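Local coordinates for SPbeta prophage-derived aminoglycoside N(3')-acetyltransferase-like protein YokD (Bacillus subtilis, PDB 2NYG), which binds coenzyme A and is probably an N-acetyltransferase of the antibiotic N-acetyltransferase family that may contribute to antibiotic resistance, at residues Gln229-Glu232 and Ala233-Met237. Numbering follows the deposited sequence.
Sequences QAFE and AEHNM
Phe231 meets His235 one turn further along the chain. The two rings lie nearly parallel, with planes at 8° and centroids 4.5 Å apart, but they are slid past each other and barely overlap. What sits over the middle of the phenyl face is the CB of His235, a CH-pi contact 3.8 Å from the centroid of the Phe231 ring. In return, CE1 of Phe231 lies over one face of the imidazole, offset toward its rim. The chi1 of Phe231 (-176°) sets CG opposite the backbone N and beside the carbonyl carbon, which brings the ring alongside His235. Met237 approaches the same ring from its edge: CE lies 3.5 Å from CD2 of Phe231, close to the ring plane. A bend at chi3 (-69°) turns this methyl toward the phenyl ring. The sulfur SD of Met237 rests 3.5 Å from CG of Glu232.

The contact lies in the last part of helix 224-234 and the link to strand 238-242, outermost in the mixed sheet within this chain. Ala233 N donates to Ala230 O at 3.1 Å, an i to i+3 bond. His235 N makes a weak i to i+4 bond to Phe231 O. A water donates to Ala230 O and may also take a weak bond from Glu234 N, though that distance is doubtfully short.

Outside the turn, Phe258 of helix 252-268 packs edge-to-face on Phe231 and also meets the His235 ring. The carboxylate of Glu232 forms a salt bridge with Arg248 of strand 245-251. Met237 touches Arg248 as well, along with Phe250 and Phe178.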
loop_
_atom_site.group_PDB
_atom_site.type_symbol
_atom_site.label_atom_id
_atom_site.label_comp_id
_atom_site.label_asym_id
_atom_site.label_seq_id
_atom_site.Cartn_x
_atom_site.Cartn_y
_atom_site.Cartn_z
ATOM N N GLN A 229 -30.792 -0.649 -2.168
ATOM C CA GLN A 229 -31.700 -0.582 -3.299
ATOM C C GLN A 229 -33.099 -0.109 -2.872
ATOM O O GLN A 229 -33.843 0.470 -3.659
ATOM C CB GLN A 229 -31.737 -1.939 -4.012
ATOM C CG GLN A 229 -30.610 -2.088 -5.051
ATOM C CD GLN A 229 -30.481 -3.492 -5.662
ATOM O OE1 GLN A 229 -31.476 -4.131 -6.002
ATOM N NE2 GLN A 229 -29.239 -3.957 -5.828
ATOM N N ALA A 230 -33.430 -0.344 -1.607
ATOM C CA ALA A 230 -34.715 0.060 -1.071
ATOM C C ALA A 230 -34.634 1.558 -0.731
ATOM O O ALA A 230 -35.606 2.306 -0.860
ATOM C CB ALA A 230 -35.062 -0.766 0.211
ATOM N N PHE A 231 -33.440 1.986 -0.297
ATOM C CA PHE A 231 -33.187 3.369 0.064
ATOM C C PHE A 231 -33.353 4.228 -1.171
ATOM O O PHE A 231 -33.756 5.366 -1.080
ATOM C CB PHE A 231 -31.758 3.482 0.590
ATOM C CG PHE A 231 -31.371 4.858 1.088
ATOM C CD1 PHE A 231 -31.997 5.416 2.196
ATOM C CD2 PHE A 231 -30.341 5.570 0.476
ATOM C CE1 PHE A 231 -31.607 6.640 2.676
ATOM C CE2 PHE A 231 -29.951 6.792 0.957
ATOM C CZ PHE A 231 -30.576 7.331 2.050
ATOM N N GLU A 232 -33.018 3.666 -2.318
ATOM C CA GLU A 232 -33.072 4.360 -3.583
ATOM C C GLU A 232 -34.449 4.576 -4.125
ATOM O O GLU A 232 -34.613 5.326 -5.066
ATOM C CB GLU A 232 -32.299 3.573 -4.632
ATOM C CG GLU A 232 -30.882 4.041 -4.920
ATOM C CD GLU A 232 -30.154 3.130 -5.949
ATOM O OE1 GLU A 232 -30.796 2.143 -6.424
ATOM O OE2 GLU A 232 -28.962 3.395 -6.293
ATOM N N ALA A 233 -35.430 3.886 -3.575
ATOM C CA ALA A 233 -36.783 4.013 -4.069
ATOM C C ALA A 233 -37.311 5.426 -3.875
ATOM O O ALA A 233 -37.829 6.026 -4.807
ATOM C CB ALA A 233 -37.681 3.018 -3.360
ATOM N N GLU A 234 -37.088 5.975 -2.681
ATOM C CA GLU A 234 -37.610 7.294 -2.331
ATOM C C GLU A 234 -36.642 8.309 -1.738
ATOM O O GLU A 234 -37.060 9.368 -1.298
ATOM C CB GLU A 234 -38.762 7.112 -1.350
ATOM C CG GLU A 234 -39.878 6.256 -1.883
ATOM C CD GLU A 234 -41.028 6.100 -0.916
ATOM O OE1 GLU A 234 -40.854 5.449 0.136
ATOM O OE2 GLU A 234 -42.112 6.632 -1.217
ATOM N N HIS A 235 -35.360 7.993 -1.695
ATOM C CA HIS A 235 -34.413 8.931 -1.106
ATOM C C HIS A 235 -33.508 9.631 -2.098
ATOM O O HIS A 235 -33.094 9.047 -3.100
ATOM C CB HIS A 235 -33.618 8.217 -0.027
ATOM C CG HIS A 235 -34.444 7.905 1.172
ATOM N ND1 HIS A 235 -34.548 8.770 2.239
ATOM C CD2 HIS A 235 -35.328 6.908 1.407
ATOM C CE1 HIS A 235 -35.465 8.324 3.077
ATOM N NE2 HIS A 235 -35.956 7.196 2.594
ATOM N N ASN A 236 -33.236 10.905 -1.826
ATOM C CA ASN A 236 -32.400 11.711 -2.704
ATOM C C ASN A 236 -31.014 11.138 -2.758
ATOM O O ASN A 236 -30.421 10.806 -1.733
ATOM C CB ASN A 236 -32.352 13.157 -2.232
ATOM C CG ASN A 236 -33.676 13.871 -2.429
ATOM O OD1 ASN A 236 -34.283 13.788 -3.502
ATOM N ND2 ASN A 236 -34.131 14.579 -1.395
ATOM N N MET A 237 -30.500 11.029 -3.969
ATOM C CA MET A 237 -29.195 10.449 -4.170
ATOM C C MET A 237 -28.637 10.895 -5.513
ATOM O O MET A 237 -29.290 10.744 -6.537
ATOM C CB MET A 237 -29.349 8.937 -4.130
ATOM C CG MET A 237 -28.081 8.196 -4.352
ATOM S SD MET A 237 -28.360 6.458 -4.411
ATOM C CE MET A 237 -28.794 6.154 -2.636
HETATM O O HOH W 1 -37.050 4.551 -0.683
#